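Local structure of tRNA (adenine(58)-N(1))-methyltransferase TrmI (Thermus thermophilus, 2PWY) at residues P9-D14 with L66-L71; G48-V51 with E57-S60. The protein catalyses S-adenosyl-L-methionine-dependent methylation of N1 of adenosine 58 in tRNA, and is required for growth at extreme temperatures. One frame throughout, in Å; residues are numbered along the deposited sequence.

Interaction 1 of 2, residues P9-D14 with L66-L71; sequences PLLLKD and LEEYLL
The carboxylate of Glu68 turns one flat face to strand 10-13, and Leu11 CD2 sits almost straight above it, 3.5 Å from Glu68 CD. The methyl is evenly placed between the oxygens, with Leu11 CD2 3.7 Å from both OE1 and OE2 of Glu68. The oxygens serve polar partners: OE1 accepts from Thr65 N, and OE2 forms a salt bridge with Arg253 of the second subunit. Lys13 NZ is also near, but at 4.6 Å from Glu68 OE2 it is beyond salt-bridge range and instead pairs with Glu219 of that subunit. The Tyr69 ring meets Pro9 CG obliquely through its CE1 at 4.1 Å; the ring stacks with Phe144, and its OH bonds to Asn140 O.

Two torsions explain the meeting: Leu11 holds CG trans to its backbone N (chi1 -175°), reaching across to the helix, while Glu68 sets CG anti to its carbonyl carbon (chi1 -73°) and runs on extended, which carries the carboxylate under the methyl. Glu68 CB and CG also lie near Leu11 CD2, at 3.9 and 4.0 Å. With an alanine in place of Glu68, Arg253 of the second subunit and Thr65 N would probably lose their carboxylate mate, and Leu11 CD2 the flat group beneath it.

Over a modest 167 Å², the two segments meet by van der Waals contact, with the polar bonds of Glu68 and Tyr69 directed to other residues. Helix 66-72 lies between the small N-terminal sheet, where Leu11 also packs on Leu21 of strand 19-22, and the catalytic domain, where Leu66 and Tyr69 touch Leu112 of helix 109-118.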
loop_
_atom_site.group_PDB
_atom_site.type_symbol
_atom_site.label_atom_id
_atom_site.label_comp_id
_atom_site.label_asym_id
_atom_site.label_seq_id
_atom_site.Cartn_x
_atom_site.Cartn_y
_atom_site.Cartn_z
ATOM N N PRO A 9 -31.727 -4.978 13.642
ATOM C CA PRO A 9 -30.989 -6.017 14.364
ATOM C C PRO A 9 -29.964 -5.425 15.321
ATOM O O PRO A 9 -29.663 -4.228 15.255
ATOM C CB PRO A 9 -30.288 -6.788 13.248
ATOM C CG PRO A 9 -30.076 -5.774 12.173
ATOM C CD PRO A 9 -31.303 -4.888 12.230
ATOM N N LEU A 10 -29.460 -6.251 16.230
ATOM C CA LEU A 10 -28.386 -5.837 17.112
ATOM C C LEU A 10 -27.111 -6.563 16.730
ATOM O O LEU A 10 -27.160 -7.628 16.129
ATOM C CB LEU A 10 -28.745 -6.166 18.567
ATOM C CG LEU A 10 -29.973 -5.452 19.137
ATOM C CD1 LEU A 10 -30.328 -6.086 20.467
ATOM C CD2 LEU A 10 -29.722 -3.948 19.290
ATOM N N LEU A 11 -25.971 -5.974 17.065
ATOM C CA LEU A 11 -24.696 -6.663 16.950
ATOM C C LEU A 11 -24.111 -6.760 18.349
ATOM O O LEU A 11 -23.964 -5.748 19.040
ATOM C CB LEU A 11 -23.736 -5.925 16.008
ATOM C CG LEU A 11 -22.408 -6.630 15.715
ATOM C CD1 LEU A 11 -22.635 -7.653 14.619
ATOM C CD2 LEU A 11 -21.330 -5.624 15.304
ATOM N N LEU A 12 -23.813 -7.984 18.758
ATOM C CA LEU A 12 -23.206 -8.251 20.050
ATOM C C LEU A 12 -21.730 -8.553 19.845
ATOM O O LEU A 12 -21.358 -9.221 18.874
ATOM C CB LEU A 12 -23.888 -9.445 20.723
ATOM C CG LEU A 12 -25.418 -9.431 20.826
ATOM C CD1 LEU A 12 -25.895 -10.656 21.608
ATOM C CD2 LEU A 12 -25.925 -8.129 21.462
ATOM N N LYS A 13 -20.893 -8.040 20.743
ATOM C CA LYS A 13 -19.474 -8.398 20.773
ATOM C C LYS A 13 -19.095 -8.906 22.159
ATOM O O LYS A 13 -19.471 -8.305 23.188
ATOM C CB LYS A 13 -18.579 -7.214 20.399
ATOM C CG LYS A 13 -18.710 -6.744 18.947
ATOM C CD LYS A 13 -17.534 -5.844 18.519
ATOM C CE LYS A 13 -17.704 -4.383 18.993
ATOM N NZ LYS A 13 -16.751 -3.397 18.360
ATOM N N ASP A 14 -18.356 -10.012 22.195
ATOM C CA ASP A 14 -17.865 -10.545 23.463
ATOM C C ASP A 14 -16.458 -10.013 23.754
ATOM O O ASP A 14 -15.917 -9.233 22.962
ATOM C CB ASP A 14 -17.968 -12.084 23.505
ATOM C CG ASP A 14 -17.125 -12.779 22.435
ATOM O OD1 ASP A 14 -16.134 -12.197 21.939
ATOM O OD2 ASP A 14 -17.456 -13.941 22.108
ATOM N N LEU A 66 -23.767 0.049 8.886
ATOM C CA LEU A 66 -23.945 -0.621 7.604
ATOM C C LEU A 66 -22.716 -1.484 7.260
ATOM O O LEU A 66 -22.863 -2.593 6.749
ATOM C CB LEU A 66 -24.267 0.397 6.504
ATOM C CG LEU A 66 -24.485 -0.160 5.094
ATOM C CD1 LEU A 66 -25.566 -1.248 5.074
ATOM C CD2 LEU A 66 -24.830 0.954 4.120
ATOM N N GLU A 67 -21.515 -0.976 7.565
ATOM C CA GLU A 67 -20.289 -1.762 7.431
ATOM C C GLU A 67 -20.389 -3.078 8.222
ATOM O O GLU A 67 -20.163 -4.154 7.674
ATOM C CB GLU A 67 -19.081 -0.946 7.892
ATOM C CG GLU A 67 -17.756 -1.707 7.804
ATOM C CD GLU A 67 -16.585 -0.875 8.287
ATOM O OE1 GLU A 67 -16.808 0.088 9.063
ATOM O OE2 GLU A 67 -15.445 -1.178 7.865
ATOM N N GLU A 68 -20.749 -2.993 9.503
ATOM C CA GLU A 68 -20.859 -4.194 10.354
ATOM C C GLU A 68 -21.906 -5.164 9.825
ATOM O O GLU A 68 -21.694 -6.376 9.813
ATOM C CB GLU A 68 -21.171 -3.816 11.798
ATOM C CG GLU A 68 -19.967 -3.194 12.503
ATOM C CD GLU A 68 -20.293 -2.571 13.854
ATOM O OE1 GLU A 68 -21.432 -2.093 14.057
ATOM O OE2 GLU A 68 -19.377 -2.532 14.702
ATOM N N TYR A 69 -23.030 -4.615 9.382
ATOM C CA TYR A 69 -24.105 -5.412 8.821
ATOM C C TYR A 69 -23.664 -6.192 7.573
ATOM O O TYR A 69 -23.886 -7.405 7.500
ATOM C CB TYR A 69 -25.302 -4.517 8.507
ATOM C CG TYR A 69 -26.523 -5.280 8.092
ATOM C CD1 TYR A 69 -27.164 -6.148 8.983
ATOM C CD2 TYR A 69 -27.040 -5.146 6.816
ATOM C CE1 TYR A 69 -28.316 -6.863 8.597
ATOM C CE2 TYR A 69 -28.182 -5.855 6.416
ATOM C CZ TYR A 69 -28.812 -6.709 7.310
ATOM O OH TYR A 69 -29.936 -7.400 6.905
ATOM N N LEU A 70 -23.066 -5.510 6.590
ATOM C CA LEU A 70 -22.574 -6.211 5.396
ATOM C C LEU A 70 -21.628 -7.352 5.726
ATOM O O LEU A 70 -21.666 -8.399 5.083
ATOM C CB LEU A 70 -21.880 -5.265 4.408
ATOM C CG LEU A 70 -22.716 -4.825 3.226
ATOM C CD1 LEU A 70 -23.788 -3.852 3.714
ATOM C CD2 LEU A 70 -21.848 -4.198 2.140
ATOM N N LEU A 71 -20.773 -7.139 6.724
ATOM C CA LEU A 71 -19.738 -8.104 7.057
ATOM C C LEU A 71 -20.283 -9.334 7.785
ATOM O O LEU A 71 -19.652 -10.388 7.755
ATOM C CB LEU A 71 -18.638 -7.445 7.878
ATOM C CG LEU A 71 -17.830 -6.336 7.190
ATOM C CD1 LEU A 71 -16.919 -5.711 8.231
ATOM C CD2 LEU A 71 -17.042 -6.883 5.994
#

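Interaction 2 of 2, residues G48-V51 with E57-S60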
loop_
_atom_site.group_PDB
_atom_site.type_symbol
_atom_site.label_atom_id
_atom_site.label_comp_id
_atom_site.label_asym_id
_atom_site.label_seq_id
_atom_site.Cartn_x
_atom_site.Cartn_y
_atom_site.Cartn_z
ATOM N N GLY A 48 -24.877 0.531 22.989
ATOM C CA GLY A 48 -23.965 1.249 23.868
ATOM C C GLY A 48 -23.904 0.627 25.248
ATOM O O GLY A 48 -23.025 0.962 26.042
ATOM N N GLY A 49 -24.838 -0.285 25.523
ATOM C CA GLY A 49 -24.923 -0.954 26.818
ATOM C C GLY A 49 -24.215 -2.294 26.841
ATOM O O GLY A 49 -23.612 -2.705 25.841
ATOM N N VAL A 50 -24.282 -2.976 27.987
ATOM C CA VAL A 50 -23.632 -4.280 28.138
ATOM C C VAL A 50 -24.510 -5.242 28.930
ATOM O O VAL A 50 -25.371 -4.815 29.704
ATOM C CB VAL A 50 -22.218 -4.189 28.814
ATOM C CG1 VAL A 50 -21.263 -3.325 28.011
ATOM C CG2 VAL A 50 -22.314 -3.700 30.265
ATOM N N VAL A 51 -24.299 -6.538 28.713
ATOM C CA VAL A 51 -24.891 -7.576 29.542
ATOM C C VAL A 51 -23.744 -8.415 30.102
ATOM O O VAL A 51 -22.993 -9.033 29.344
ATOM C CB VAL A 51 -25.898 -8.476 28.761
ATOM C CG1 VAL A 51 -26.469 -9.559 29.680
ATOM C CG2 VAL A 51 -27.038 -7.637 28.141
ATOM N N GLU A 57 -17.047 -12.574 31.443
ATOM C CA GLU A 57 -17.580 -12.288 30.112
ATOM C C GLU A 57 -18.574 -11.133 30.158
ATOM O O GLU A 57 -19.290 -10.937 31.143
ATOM C CB GLU A 57 -18.214 -13.534 29.488
ATOM C CG GLU A 57 -18.746 -13.383 28.059
ATOM C CD GLU A 57 -17.666 -13.045 27.043
ATOM O OE1 GLU A 57 -17.218 -13.966 26.318
ATOM O OE2 GLU A 57 -17.268 -11.865 26.965
ATOM N N GLU A 58 -18.598 -10.376 29.065
ATOM C CA GLU A 58 -19.460 -9.233 28.926
ATOM C C GLU A 58 -19.776 -9.092 27.445
ATOM O O GLU A 58 -18.869 -9.056 26.604
ATOM C CB GLU A 58 -18.753 -7.991 29.462
ATOM C CG GLU A 58 -19.598 -6.740 29.481
ATOM C CD GLU A 58 -18.976 -5.664 30.333
ATOM O OE1 GLU A 58 -18.187 -4.847 29.805
ATOM O OE2 GLU A 58 -19.279 -5.645 31.543
ATOM N N LEU A 59 -21.065 -9.044 27.135
ATOM C CA LEU A 59 -21.524 -8.837 25.772
ATOM C C LEU A 59 -21.866 -7.370 25.588
ATOM O O LEU A 59 -22.774 -6.851 26.244
ATOM C CB LEU A 59 -22.757 -9.704 25.481
ATOM C CG LEU A 59 -22.553 -11.209 25.712
ATOM C CD1 LEU A 59 -23.866 -11.953 25.583
ATOM C CD2 LEU A 59 -21.500 -11.785 24.751
ATOM N N SER A 60 -21.149 -6.694 24.695
ATOM C CA SER A 60 -21.472 -5.300 24.427
ATOM C C SER A 60 -22.544 -5.293 23.352
ATOM O O SER A 60 -22.477 -6.069 22.394
ATOM C CB SER A 60 -20.247 -4.514 23.981
ATOM O OG SER A 60 -19.683 -5.101 22.834
#
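Val51 and Leu59 form a hydrogen-bonded pair of the antiparallel beta hairpin made by strands 50-52 and 58-62. Val51 N donates to Leu59 O at 2.9 Å (163° at the hydrogen), and Leu59 N returns a bond to Val51 O at 2.9 Å (170°). Next to it, Val50 and Ser60 are a non-hydrogen-bonded pair whose CA atoms lie 4.4 Å apart. There a CA-H...O contact, Val50 CA to Leu59 O at 3.3 Å, gives that carbonyl a second donor. Before the strand begins, Glu57 OE2 receives Glu58 N through its anti lone pair and also accepts from Arg15 N.

The packing divides by face. Val51 and Leu59 point to one side, where both touch Val37 and Val51 also reaches Leu42 and Ala45 of helix 39-45. Ser60 is on the other side, its OG bonded to His62 NE2 and Lys13 O. Gly49 O lies 3.6 Å from Ser60 CA.

Glu58 has CG anti to its backbone N (chi1 -175°) and an extended chain beyond, which lays its carboxylate alongside Val50. On the Ser60 side the two meet diagonally: the isopropyl group rests over the carboxylate face, CG1 3.9 Å from Glu58 OE1 and CG2 3.8 Å from Glu58 OE2.

From the N terminus, strand 10-13 comes first, and its partner in interaction 1, helix 66-72, follows only after 19-22, the 29-30/37-38 pair, helix 39-45 and the hairpin. Interaction 1 thus closes a long loop, with 51 residues between its segments, and interaction 2 closes a short hairpin, with five residues between its segments, wholly within it; the two do not cross. They meet in the four-stranded sheet, where 10-13 and 58-62 are neighbours: Lys13 O lies 2.8 Å from Ser60 N, a probable hydrogen bond. Interaction 2 adds strand 50-52, an outermost strand of that sheet within this chain, whereas interaction 1 joins the sheet to helix 66-72, which packs on helix 109-118. Both reach the second subunit.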